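Local coordinates for CaaX farnesyltransferase alpha subunit Ram2 (Aspergillus fumigatus, PDB 4L9P), which probably serves, together with a beta subunit, in the transfer of farnesyl and perhaps geranylgeranyl groups to CaaX-motif proteins, at residues E68-E71 against R72-R75; T77-I80 against I81-N84; A56-Y59 against L60-V63; G102-L105 against N106-I109; R167-L170 against V171-K175. The protein carries 1 engineered substitution. All coordinates share one frame; numbering follows the deposited sequence. Where two conformers were deposited one is given.

In the fold
All five contacts are local, made along single helices or at their ends, in an all-helical solenoid of alpha-subunit repeats. Contacts 1 and 4 form helix N-caps, with a serine at 68-75 and an aspartate at 102-109, and are rich in charge. Contact 1 is a surface contact, while contacts 2, 4 and 5 are partly buried. A salt bridge from Glu71 to Lys103 joins contacts 1 and 4. Contact 2 continues helix 71-83 to its C-terminal end. It packs on contact 3, in the buried middle of helix 51-65, through Ile80 and Met83. In contact 3 a water and an ethanediol join the side chains beside the beta subunit. Contact 5 lies apart and relies on aromatic stacking.

Contact 1: E68-E71 against R72-R75; sequences EMSE and RALR
Glu68 and Arg72 form a side-on salt bridge in which each carboxylate oxygen takes one nitrogen. Arg72 NE lies 2.7 Å from Glu68 OE2 and approaches its syn lone pair. Arg72 NH2 lies 2.9 Å from Glu68 OE1 in a nearly straight bond (175°). Both oxygens lie at the edge of the guanidinium, and the two flat groups are 30° apart. The Arg72 chain is extended from CG to NE, and this carries the guanidinium back alongside the loop to Glu68.

Ser70 positions Glu68 and caps the helix. Its hydroxyl donates to the anti lone pair of Glu68 OE2, with Ser70 OG at 2.7 Å. That oxygen is therefore gripped by two donors from its two sides. Ser70 OG also accepts from Ala73 N at 3.0 Å. Its chi1 of 72° tucks the hydroxyl back over the first turn, where it can reach this amide. The backbone bonds Leu74 N to Ser70 O and Arg75 N to Glu71 O start the helical ladder.

Packing is light. Ala73 CB rests 3.2 Å from Ser70 OG, and the stem carbon Arg72 CG is 3.3 Å from the same oxygen. The Arg75 guanidinium turns one face toward Glu71 O, but its NH2 is paired with Glu24. Glu71 and Leu74 lie side by side, and Glu71 OE2 is bound by Lys103. Arg72 NH1 reaches on to Glu24 O and Ser27 OG, tying in the N-terminal loop. This is a serine N-cap at the start of helix 71-83, buttressed by a salt bridge across the cap.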
loop_
_atom_site.group_PDB
_atom_site.type_symbol
_atom_site.label_atom_id
_atom_site.label_comp_id
_atom_site.label_asym_id
_atom_site.label_seq_id
_atom_site.Cartn_x
_atom_site.Cartn_y
_atom_site.Cartn_z
ATOM N N GLU A 68 -4.507 -15.298 -31.678
ATOM C CA GLU A 68 -3.766 -16.469 -32.132
ATOM C C GLU A 68 -3.248 -17.288 -30.965
ATOM O O GLU A 68 -2.555 -16.722 -30.055
ATOM C CB GLU A 68 -2.592 -16.043 -32.996
ATOM C CG GLU A 68 -1.754 -17.238 -33.438
ATOM C CD GLU A 68 -0.648 -16.871 -34.425
ATOM O OE1 GLU A 68 -0.889 -16.075 -35.354
ATOM O OE2 GLU A 68 0.483 -17.393 -34.252
ATOM N N MET A 69 -3.629 -18.555 -30.913
ATOM C CA MET A 69 -3.168 -19.521 -29.920
ATOM C C MET A 69 -2.280 -20.488 -30.637
ATOM O O MET A 69 -2.778 -21.350 -31.378
ATOM C CB MET A 69 -4.352 -20.272 -29.287
ATOM C CG MET A 69 -5.438 -19.357 -28.637
ATOM S SD MET A 69 -4.903 -18.656 -27.071
ATOM C CE MET A 69 -4.704 -16.963 -27.515
ATOM N N SER A 70 -0.972 -20.336 -30.506
ATOM C CA SER A 70 -0.056 -21.116 -31.326
ATOM C C SER A 70 1.264 -21.304 -30.611
ATOM O O SER A 70 1.619 -20.548 -29.687
ATOM C CB SER A 70 0.180 -20.352 -32.623
ATOM O OG SER A 70 0.992 -19.206 -32.385
ATOM N N GLU A 71 2.032 -22.266 -31.033
ATOM C CA GLU A 71 3.378 -22.432 -30.517
ATOM C C GLU A 71 4.288 -21.234 -30.801
ATOM O O GLU A 71 5.098 -20.840 -29.926
ATOM C CB GLU A 71 4.012 -23.713 -31.082
ATOM C CG GLU A 71 3.310 -24.977 -30.617
ATOM C CD GLU A 71 3.614 -25.346 -29.182
ATOM O OE1 GLU A 71 4.522 -24.748 -28.557
ATOM O OE2 GLU A 71 2.921 -26.257 -28.661
ATOM N N ARG A 72 4.220 -20.642 -31.995
ATOM C CA ARG A 72 5.054 -19.480 -32.263
ATOM C C ARG A 72 4.697 -18.337 -31.303
ATOM O O ARG A 72 5.590 -17.640 -30.828
ATOM C CB ARG A 72 5.020 -19.022 -33.749
ATOM C CG ARG A 72 3.695 -18.462 -34.218
ATOM C CD ARG A 72 3.796 -17.963 -35.705
ATOM N NE ARG A 72 2.506 -17.422 -36.054
ATOM C CZ ARG A 72 2.142 -17.160 -37.288
ATOM N NH1 ARG A 72 3.025 -17.380 -38.272
ATOM N NH2 ARG A 72 0.931 -16.680 -37.515
ATOM N N ALA A 73 3.408 -18.129 -31.068
ATOM C CA ALA A 73 2.982 -17.062 -30.151
ATOM C C ALA A 73 3.484 -17.353 -28.757
ATOM O O ALA A 73 3.910 -16.414 -28.040
ATOM C CB ALA A 73 1.450 -16.939 -30.174
ATOM N N LEU A 74 3.454 -18.614 -28.353
ATOM C CA LEU A 74 3.969 -18.967 -27.032
ATOM C C LEU A 74 5.467 -18.620 -26.909
ATOM O O LEU A 74 5.902 -17.991 -25.936
ATOM C CB LEU A 74 3.663 -20.442 -26.708
ATOM C CG LEU A 74 4.107 -20.937 -25.314
ATOM C CD1 LEU A 74 3.314 -20.197 -24.193
ATOM C CD2 LEU A 74 3.904 -22.466 -25.235
ATOM N N ARG A 75 6.276 -18.976 -27.890
ATOM C CA ARG A 75 7.707 -18.635 -27.921
ATOM C C ARG A 75 7.912 -17.109 -27.925
ATOM O O ARG A 75 8.755 -16.579 -27.182
ATOM C CB ARG A 75 8.368 -19.216 -29.175
ATOM C CG ARG A 75 8.525 -20.719 -29.150
ATOM C CD ARG A 75 9.512 -21.212 -30.269
ATOM N NE ARG A 75 9.273 -20.611 -31.593
ATOM C CZ ARG A 75 8.435 -21.086 -32.519
ATOM N NH1 ARG A 75 7.747 -22.215 -32.311
ATOM N NH2 ARG A 75 8.312 -20.436 -33.678
#

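Contact 2: T77-I80 against I81-N84; sequences TGDI and ISMN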
loop_
_atom_site.group_PDB
_atom_site.type_symbol
_atom_site.label_atom_id
_atom_site.label_comp_id
_atom_site.label_asym_id
_atom_site.label_seq_id
_atom_site.Cartn_x
_atom_site.Cartn_y
_atom_site.Cartn_z
ATOM N N THR A 77 5.905 -14.878 -26.533
ATOM C CA THR A 77 5.699 -14.382 -25.155
ATOM C C THR A 77 6.918 -14.650 -24.264
ATOM O O THR A 77 7.248 -13.797 -23.441
ATOM C CB THR A 77 4.447 -14.978 -24.484
ATOM O OG1 THR A 77 4.575 -16.400 -24.213
ATOM C CG2 THR A 77 3.158 -14.635 -25.240
ATOM N N GLY A 78 7.592 -15.772 -24.426
ATOM C CA GLY A 78 8.770 -16.051 -23.621
ATOM C C GLY A 78 9.906 -15.087 -23.970
ATOM O O GLY A 78 10.663 -14.647 -23.071
ATOM N N ASP A 79 10.005 -14.743 -25.269
ATOM C CA ASP A 79 11.054 -13.813 -25.703
ATOM C C ASP A 79 10.802 -12.406 -25.078
ATOM O O ASP A 79 11.716 -11.750 -24.530
ATOM C CB ASP A 79 11.037 -13.731 -27.239
ATOM C CG ASP A 79 12.220 -12.980 -27.793
ATOM O OD1 ASP A 79 13.246 -12.844 -27.094
ATOM O OD2 ASP A 79 12.123 -12.548 -28.932
ATOM N N ILE A 80 9.557 -11.955 -25.136
ATOM C CA ILE A 80 9.249 -10.644 -24.582
ATOM C C ILE A 80 9.459 -10.642 -23.075
ATOM O O ILE A 80 9.984 -9.687 -22.529
ATOM C CB ILE A 80 7.809 -10.209 -24.923
ATOM C CG1 ILE A 80 7.777 -9.902 -26.458
ATOM C CG2 ILE A 80 7.431 -8.926 -24.115
ATOM C CD1 ILE A 80 6.424 -9.675 -27.018
ATOM N N ILE A 81 9.050 -11.701 -22.400
ATOM C CA ILE A 81 9.312 -11.828 -20.954
ATOM C C ILE A 81 10.795 -11.783 -20.617
ATOM O O ILE A 81 11.165 -11.173 -19.577
ATOM C CB ILE A 81 8.611 -13.104 -20.369
ATOM C CG1 ILE A 81 7.108 -12.836 -20.313
ATOM C CG2 ILE A 81 9.183 -13.489 -18.971
ATOM C CD1 ILE A 81 6.240 -14.114 -20.112
ATOM N N SER A 82 11.631 -12.372 -21.477
ATOM C CA SER A 82 13.091 -12.302 -21.253
ATOM C C SER A 82 13.589 -10.853 -21.322
ATOM O O SER A 82 14.544 -10.497 -20.643
ATOM C CB SER A 82 13.855 -13.202 -22.247
ATOM O OG SER A 82 14.050 -12.590 -23.515
ATOM N N MET A 83 12.955 -10.026 -22.139
ATOM C CA MET A 83 13.345 -8.607 -22.240
ATOM C C MET A 83 12.714 -7.720 -21.190
ATOM O O MET A 83 13.337 -6.761 -20.729
ATOM C CB MET A 83 13.025 -8.053 -23.637
ATOM C CG MET A 83 13.963 -8.647 -24.715
ATOM S SD MET A 83 13.556 -7.972 -26.340
ATOM C CE MET A 83 12.168 -8.949 -26.767
ATOM N N ASN A 84 11.485 -8.040 -20.797
ATOM C CA ASN A 84 10.708 -7.208 -19.865
ATOM C C ASN A 84 9.708 -8.073 -19.105
ATOM O O ASN A 84 8.573 -8.263 -19.547
ATOM C CB ASN A 84 9.979 -6.114 -20.609
ATOM C CG ASN A 84 9.145 -5.250 -19.691
ATOM O OD1 ASN A 84 9.238 -5.359 -18.446
ATOM N ND2 ASN A 84 8.302 -4.396 -20.282
#
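Thr77 and Ile81 open the last turns of helix 71-83, a regular alpha-helix in a prenyltransferase alpha-subunit repeat. Ile81 N binds Thr77 O at 3.0 Å, and Ile81 CG1 lies against the same oxygen. The Thr77 hydroxyl turns elsewhere, to Leu74 O and Arg94.

Gly78 follows, with its carbonyl taken by Ser82 N. Asp79 comes next. Its carbonyl oxygen accepts from Met83 N at 3.2 Å and also from the Ser82 hydroxyl. Ser82 has chi1 of 82°, which folds OG back against the preceding turn. The Asp79 carboxylate comes near the tip of Met83, with Asp79 OD1 4.1 Å from Met83 CE. Its own polar partner is Tyr19 OH.

Ile80 directs its side chain to helix 51-65, where it packs on Ala56 and Leu60. Its carbonyl closes the helix. Asn84 N binds Ile80 O at 2.8 Å, almost in line with the C=O, and Met83 N adds a weak bond to the same oxygen. Asn84 then leaves the helix, and its side chain turns to Ala86 N and Tyr53 OH. Met83 is bent at chi3 (-80°), which brings Met83 CE back to 3.6 Å from Asp79 O. In the shortest hydrogen bond between the two segments, Ser82 OG sits 2.7 Å from Asp79 O.

Contact 3: A56-Y59 against L60-V63; sequences ATSY and LRAV. With EDO (1,2-ethanediol), chain G.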
loop_
_atom_site.group_PDB
_atom_site.type_symbol
_atom_site.label_atom_id
_atom_site.label_comp_id
_atom_site.label_asym_id
_atom_site.label_seq_id
_atom_site.Cartn_x
_atom_site.Cartn_y
_atom_site.Cartn_z
ATOM N N ALA A 56 9.626 -7.342 -31.484
ATOM C CA ALA A 56 8.890 -8.414 -30.799
ATOM C C ALA A 56 7.490 -7.924 -30.414
ATOM O O ALA A 56 6.476 -8.625 -30.586
ATOM C CB ALA A 56 9.687 -8.933 -29.565
ATOM N N THR A 57 7.427 -6.739 -29.824
ATOM C CA THR A 57 6.120 -6.234 -29.402
ATOM C C THR A 57 5.170 -5.892 -30.540
ATOM O O THR A 57 3.960 -5.989 -30.367
ATOM C CB THR A 57 6.271 -5.012 -28.428
ATOM O OG1 THR A 57 7.060 -3.988 -29.070
ATOM C CG2 THR A 57 6.915 -5.438 -27.088
ATOM N N SER A 58 5.712 -5.500 -31.713
ATOM C CA SER A 58 4.859 -5.288 -32.877
ATOM C C SER A 58 4.246 -6.622 -33.377
ATOM O O SER A 58 3.073 -6.674 -33.777
ATOM C CB SER A 58 5.648 -4.552 -33.971
ATOM O OG SER A 58 6.128 -3.288 -33.484
ATOM N N TYR A 59 5.005 -7.705 -33.292
ATOM C CA TYR A 59 4.429 -9.035 -33.588
ATOM C C TYR A 59 3.432 -9.452 -32.493
ATOM O O TYR A 59 2.415 -10.073 -32.779
ATOM C CB TYR A 59 5.553 -10.114 -33.770
ATOM C CG TYR A 59 6.080 -10.079 -35.189
ATOM C CD1 TYR A 59 7.094 -9.207 -35.554
ATOM C CD2 TYR A 59 5.455 -10.809 -36.168
ATOM C CE1 TYR A 59 7.546 -9.137 -36.903
ATOM C CE2 TYR A 59 5.880 -10.713 -37.490
ATOM C CZ TYR A 59 6.917 -9.900 -37.816
ATOM O OH TYR A 59 7.380 -9.806 -39.131
ATOM N N LEU A 60 3.694 -9.080 -31.220
ATOM C CA LEU A 60 2.745 -9.436 -30.177
ATOM C C LEU A 60 1.391 -8.726 -30.403
ATOM O O LEU A 60 0.312 -9.335 -30.231
ATOM C CB LEU A 60 3.342 -9.048 -28.792
ATOM C CG LEU A 60 2.416 -9.557 -27.666
ATOM C CD1 LEU A 60 2.419 -11.077 -27.568
ATOM C CD2 LEU A 60 2.768 -8.922 -26.292
ATOM N N ARG A 61 1.442 -7.466 -30.800
ATOM C CA ARG A 61 0.192 -6.766 -31.094
ATOM C C ARG A 61 -0.602 -7.530 -32.168
ATOM O O ARG A 61 -1.811 -7.695 -32.050
ATOM C CB ARG A 61 0.438 -5.326 -31.583
ATOM C CG ARG A 61 0.649 -4.367 -30.434
ATOM C CD ARG A 61 0.652 -2.892 -30.917
ATOM N NE ARG A 61 1.956 -2.638 -31.479
ATOM C CZ ARG A 61 3.027 -2.200 -30.829
ATOM N NH1 ARG A 61 2.996 -1.797 -29.547
ATOM N NH2 ARG A 61 4.137 -2.114 -31.519
ATOM N N ALA A 62 0.087 -8.014 -33.199
ATOM C CA ALA A 62 -0.604 -8.719 -34.265
ATOM C C ALA A 62 -1.197 -10.041 -33.807
ATOM O O ALA A 62 -2.331 -10.371 -34.160
ATOM C CB ALA A 62 0.387 -8.964 -35.455
ATOM N N VAL A 63 -0.431 -10.856 -33.085
ATOM C CA VAL A 63 -0.984 -12.128 -32.644
ATOM C C VAL A 63 -2.155 -11.941 -31.684
ATOM O O VAL A 63 -3.136 -12.686 -31.750
ATOM C CB VAL A 63 0.069 -13.160 -32.121
ATOM C CG1 VAL A 63 0.935 -13.623 -33.286
ATOM C CG2 VAL A 63 0.936 -12.608 -31.001
HETATM C C1 EDO G . 6.596 -1.049 -27.697
HETATM O O1 EDO G . 5.598 -1.633 -28.529
HETATM C C2 EDO G . 5.997 -0.588 -26.395
HETATM O O2 EDO G . 5.296 -1.647 -25.717
HETATM O O HOH W 1 6.669 -1.868 -31.377
#
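Arg61 folds back along helix 51-65 and lays one face of its guanidinium over the carbonyl of Thr57. Thr57 O sits 3.9 Å from the guanidinium plane, over its centre. The bend at chi3 (-79°) brings the chain back over this turn. Arg61 NE bonds to Ile31 O. Thr57 OG1 also bonds to a backbone oxygen of the preceding turn, Tyr53 O.

A water and an ethanediol link the same groups. The water donates to Thr57 OG1 and accepts from Arg61 NH2. Ethanediol O1 donates to Thr57 OG1 at 2.8 Å and accepts from Arg61 NH1 at 2.8 Å. The diol probably comes from the crystallisation liquor. It also bonds Asp148 of the beta subunit, while Arg61 NH1 binds His194 O of that subunit. The site therefore lies at the subunit interface. The Ser58 hydroxyl has two positions. In one of them it nears Arg61 NH2 and the water, so these bonds are doubtful.

The backbone is that of a regular alpha-helix, the one that precedes helix 71-83 in the solenoid. Leu60 N binds Ala56 O, Arg61 N binds Thr57 O and Val63 N binds Tyr59 O. The bond from Ala62 N to Ser58 O is weak.

Methyl carbons pack against the Tyr59 carbonyl. Val63 CG2 comes to 3.4 Å from Tyr59 O, and Ala62 CB rests near the same oxygen. Apolar packing is directed outward. Leu60 and Val63 pack against Tyr93 of helix 88-100, while the Tyr59 ring meets Trp25 with planes at about 70°.

Contact 4: G102-L105 against N106-I109; sequences GKDL and NEEI
Asp104 overlaps the side chain of Glu107, and their carboxylates stack with planes only 3° apart. Asp104 CG lies 3.8 Å from Glu107 CG. Two like charges approach here, with Asp104 OD2 4.0 Å from Glu107 OE2. The repulsion is probably offset in part by the amides at the helix end.

Asp104 is also the N-cap of helix 105-118. Its OD1 accepts from Glu107 N at 3.0 Å, and the amide comes from above the carboxylate plane. Asn106 N adds a weak bond to the same OD1 at 2.9 Å. With chi1 at -177°, the carboxylate swings back over the first turn. A water bridges Asp104 OD2 and Asn106 ND2. In the backbone, Glu108 N binds Asp104 O, and Ile109 N binds Leu105 O at 2.9 Å.

Gly102, with positive phi, ends helix 88-100 in a Schellman motif, so the chain passes from one helix to the next within a few residues. Leu105 faces inward onto Leu98 and Phe99 of helix 88-100. Glu108 is held by Arg94 and by His128 of helix 123-133. Ile109 packs on Leu132 and Met133 of the same helix, so the buried side of the first turn lies between helices 88-100 and 123-133, with the capping aspartate at the surface.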
loop_
_atom_site.group_PDB
_atom_site.type_symbol
_atom_site.label_atom_id
_atom_site.label_comp_id
_atom_site.label_asym_id
_atom_site.label_seq_id
_atom_site.Cartn_x
_atom_site.Cartn_y
_atom_site.Cartn_z
ATOM N N GLY A 102 -3.347 -26.897 -24.455
ATOM C CA GLY A 102 -3.156 -28.057 -23.605
ATOM C C GLY A 102 -1.686 -28.311 -23.347
ATOM O O GLY A 102 -1.245 -29.472 -23.330
ATOM N N LYS A 103 -0.904 -27.240 -23.137
ATOM C CA LYS A 103 0.529 -27.450 -22.880
ATOM C C LYS A 103 0.751 -28.148 -21.530
ATOM O O LYS A 103 -0.066 -28.047 -20.584
ATOM C CB LYS A 103 1.225 -26.071 -22.820
ATOM C CG LYS A 103 1.131 -25.304 -24.155
ATOM C CD LYS A 103 1.793 -26.116 -25.352
ATOM C CE LYS A 103 3.314 -26.343 -25.087
ATOM N NZ LYS A 103 3.962 -27.214 -26.147
ATOM N N ASP A 104 1.901 -28.783 -21.400
ATOM C CA ASP A 104 2.292 -29.466 -20.156
ATOM C C ASP A 104 2.662 -28.368 -19.131
ATOM O O ASP A 104 3.650 -27.637 -19.286
ATOM C CB ASP A 104 3.541 -30.325 -20.479
ATOM C CG ASP A 104 4.040 -31.159 -19.298
ATOM O OD1 ASP A 104 4.042 -30.678 -18.148
ATOM O OD2 ASP A 104 4.419 -32.339 -19.512
ATOM N N LEU A 105 1.858 -28.270 -18.086
ATOM C CA LEU A 105 2.126 -27.187 -17.121
ATOM C C LEU A 105 3.177 -27.575 -16.121
ATOM O O LEU A 105 3.700 -26.640 -15.447
ATOM C CB LEU A 105 0.818 -26.803 -16.423
ATOM C CG LEU A 105 -0.314 -26.299 -17.364
ATOM C CD1 LEU A 105 -1.487 -25.765 -16.557
ATOM C CD2 LEU A 105 0.166 -25.261 -18.389
ATOM N N ASN A 106 3.548 -28.842 -15.989
ATOM C CA ASN A 106 4.734 -29.174 -15.213
ATOM C C ASN A 106 5.940 -28.536 -15.843
ATOM O O ASN A 106 6.815 -27.978 -15.130
ATOM C CB ASN A 106 4.987 -30.698 -15.137
ATOM C CG ASN A 106 3.924 -31.421 -14.372
ATOM O OD1 ASN A 106 3.409 -30.917 -13.370
ATOM N ND2 ASN A 106 3.573 -32.628 -14.841
ATOM N N GLU A 107 6.026 -28.619 -17.169
ATOM C CA GLU A 107 7.145 -27.991 -17.874
ATOM C C GLU A 107 7.078 -26.461 -17.793
ATOM O O GLU A 107 8.119 -25.798 -17.647
ATOM C CB GLU A 107 7.199 -28.453 -19.343
ATOM C CG GLU A 107 7.653 -29.887 -19.422
ATOM C CD GLU A 107 7.658 -30.425 -20.823
ATOM O OE1 GLU A 107 7.200 -29.695 -21.754
ATOM O OE2 GLU A 107 8.116 -31.599 -20.983
ATOM N N GLU A 108 5.879 -25.897 -17.820
ATOM C CA GLU A 108 5.735 -24.462 -17.629
ATOM C C GLU A 108 6.222 -24.051 -16.240
ATOM O O GLU A 108 6.906 -22.992 -16.140
ATOM C CB GLU A 108 4.283 -24.002 -17.866
ATOM C CG GLU A 108 4.049 -22.498 -17.585
ATOM C CD GLU A 108 4.667 -21.498 -18.585
ATOM O OE1 GLU A 108 5.407 -21.900 -19.523
ATOM O OE2 GLU A 108 4.423 -20.261 -18.423
ATOM N N ILE A 109 5.877 -24.793 -15.203
ATOM C CA ILE A 109 6.385 -24.434 -13.876
ATOM C C ILE A 109 7.905 -24.509 -13.814
ATOM O O ILE A 109 8.534 -23.612 -13.237
ATOM C CB ILE A 109 5.733 -25.298 -12.775
ATOM C CG1 ILE A 109 4.237 -24.921 -12.597
ATOM C CG2 ILE A 109 6.503 -25.204 -11.466
ATOM C CD1 ILE A 109 3.992 -23.606 -11.834
HETATM O O HOH W 2 5.015 -33.804 -17.307
#

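Contact 5: R167-L170 against V171-K175; sequences RHWL and VRHFK
Trp169 and His173 form the tight part of this contact, one helical turn apart. Their rings make an offset stack, with centroids 4.6 Å apart and planes at 20°. Trp169 CZ2 lies over one face of the imidazole, 3.5 Å from His173 CG. His173 CB in turn sits over the six-membered ring of Trp169 in a CH-pi contact, 3.9 Å from its centroid. The matching chi1 values (172° and -178°) send both side chains the same way.

Leu170 and Phe174 pack beside them. Leu170 CD1 meets the edge of the phenyl ring, 3.5 Å from Phe174 CD2. Backbone bonds such as His173 N to Trp169 O, at 2.8 Å, hold the turns.

The loose side lies toward solvent. Lys175, exposed and with positive phi, follows the helix and pairs with Glu213. Arg172, partly exposed, extends away from the first segment, and its ion pair with Asp217 is long and weak.

Helix 161-174 lies among its solenoid neighbours. His168 is buried, bonds to Asp217 and packs on Pro306 of the beta subunit. Trp169, Leu170 and Phe174 touch Met133 of helix 123-133, Arg167 touches helix 146-156, and Val171 meets His202 and Met205 of helix 197-208.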
loop_
_atom_site.group_PDB
_atom_site.type_symbol
_atom_site.label_atom_id
_atom_site.label_comp_id
_atom_site.label_asym_id
_atom_site.label_seq_id
_atom_site.Cartn_x
_atom_site.Cartn_y
_atom_site.Cartn_z
ATOM N N ARG A 167 2.126 -18.264 -1.116
ATOM C CA ARG A 167 2.091 -19.412 -0.208
ATOM C C ARG A 167 0.784 -19.429 0.602
ATOM O O ARG A 167 0.270 -20.520 0.895
ATOM C CB ARG A 167 3.340 -19.432 0.704
ATOM C CG ARG A 167 3.535 -20.846 1.359
ATOM C CD ARG A 167 4.870 -20.988 2.062
ATOM N NE ARG A 167 5.004 -22.378 2.474
ATOM C CZ ARG A 167 6.147 -23.020 2.659
ATOM N NH1 ARG A 167 7.306 -22.382 2.525
ATOM N NH2 ARG A 167 6.096 -24.341 2.936
ATOM N N HIS A 168 0.200 -18.259 0.931
ATOM C CA HIS A 168 -1.106 -18.280 1.610
ATOM C C HIS A 168 -2.141 -18.894 0.654
ATOM O O HIS A 168 -2.944 -19.749 1.098
ATOM C CB HIS A 168 -1.553 -16.815 1.865
ATOM C CG HIS A 168 -2.979 -16.703 2.278
ATOM N ND1 HIS A 168 -3.349 -16.772 3.604
ATOM C CD2 HIS A 168 -4.138 -16.646 1.556
ATOM C CE1 HIS A 168 -4.679 -16.735 3.694
ATOM N NE2 HIS A 168 -5.187 -16.660 2.472
ATOM N N TRP A 169 -2.131 -18.504 -0.622
ATOM C CA TRP A 169 -3.078 -19.074 -1.583
ATOM C C TRP A 169 -2.855 -20.599 -1.667
ATOM O O TRP A 169 -3.847 -21.371 -1.731
ATOM C CB TRP A 169 -2.876 -18.403 -2.973
ATOM C CG TRP A 169 -3.684 -19.108 -4.007
ATOM C CD1 TRP A 169 -5.022 -18.922 -4.323
ATOM C CD2 TRP A 169 -3.256 -20.228 -4.756
ATOM N NE1 TRP A 169 -5.421 -19.836 -5.247
ATOM C CE2 TRP A 169 -4.370 -20.668 -5.535
ATOM C CE3 TRP A 169 -2.032 -20.890 -4.869
ATOM C CZ2 TRP A 169 -4.286 -21.772 -6.402
ATOM C CZ3 TRP A 169 -1.978 -22.023 -5.718
ATOM C CH2 TRP A 169 -3.099 -22.426 -6.461
ATOM N N LEU A 170 -1.596 -21.042 -1.710
ATOM C CA LEU A 170 -1.290 -22.469 -1.861
ATOM C C LEU A 170 -1.845 -23.226 -0.678
ATOM O O LEU A 170 -2.426 -24.358 -0.865
ATOM C CB LEU A 170 0.219 -22.609 -1.957
ATOM C CG LEU A 170 0.717 -24.038 -2.205
ATOM C CD1 LEU A 170 0.526 -24.400 -3.687
ATOM C CD2 LEU A 170 2.199 -24.101 -1.814
ATOM N N VAL A 171 -1.682 -22.711 0.525
ATOM C CA VAL A 171 -2.225 -23.376 1.705
ATOM C C VAL A 171 -3.738 -23.495 1.648
ATOM O O VAL A 171 -4.278 -24.583 1.960
ATOM C CB VAL A 171 -1.769 -22.630 2.988
ATOM C CG1 VAL A 171 -2.550 -23.135 4.206
ATOM C CG2 VAL A 171 -0.287 -22.791 3.168
ATOM N N ARG A 172 -4.441 -22.459 1.259
ATOM C CA ARG A 172 -5.888 -22.570 1.184
ATOM C C ARG A 172 -6.291 -23.531 0.080
ATOM O O ARG A 172 -7.217 -24.349 0.261
ATOM C CB ARG A 172 -6.481 -21.189 0.939
ATOM C CG ARG A 172 -7.973 -21.216 0.949
ATOM C CD ARG A 172 -8.522 -19.769 0.889
ATOM N NE ARG A 172 -9.986 -19.758 0.890
ATOM C CZ ARG A 172 -10.710 -19.711 2.013
ATOM N NH1 ARG A 172 -10.086 -19.778 3.214
ATOM N NH2 ARG A 172 -12.032 -19.691 1.933
ATOM N N HIS A 173 -5.611 -23.482 -1.059
ATOM C CA HIS A 173 -6.015 -24.276 -2.221
ATOM C C HIS A 173 -5.848 -25.759 -1.975
ATOM O O HIS A 173 -6.771 -26.549 -2.293
ATOM C CB HIS A 173 -5.188 -23.864 -3.419
ATOM C CG HIS A 173 -5.561 -24.583 -4.668
ATOM N ND1 HIS A 173 -6.679 -24.235 -5.397
ATOM C CD2 HIS A 173 -4.947 -25.600 -5.346
ATOM C CE1 HIS A 173 -6.748 -25.015 -6.470
ATOM N NE2 HIS A 173 -5.719 -25.866 -6.457
ATOM N N PHE A 174 -4.708 -26.171 -1.444
ATOM C CA PHE A 174 -4.439 -27.608 -1.195
ATOM C C PHE A 174 -4.746 -28.030 0.246
ATOM O O PHE A 174 -4.496 -29.159 0.649
ATOM C CB PHE A 174 -3.000 -27.911 -1.559
ATOM C CG PHE A 174 -2.750 -27.915 -3.040
ATOM C CD1 PHE A 174 -3.449 -28.781 -3.902
ATOM C CD2 PHE A 174 -1.761 -27.097 -3.563
ATOM C CE1 PHE A 174 -3.181 -28.775 -5.266
ATOM C CE2 PHE A 174 -1.491 -27.076 -4.938
ATOM C CZ PHE A 174 -2.199 -27.962 -5.812
ATOM N N LYS A 175 -5.321 -27.108 1.014
ATOM C CA LYS A 175 -5.789 -27.376 2.400
ATOM C C LYS A 175 -4.600 -27.838 3.281
ATOM O O LYS A 175 -4.619 -28.905 3.903
ATOM C CB LYS A 175 -6.961 -28.416 2.443
ATOM C CG LYS A 175 -8.140 -27.913 1.596
ATOM C CD LYS A 175 -9.406 -28.825 1.780
ATOM C CE LYS A 175 -10.537 -28.402 0.841
ATOM N NZ LYS A 175 -11.025 -27.004 1.132
#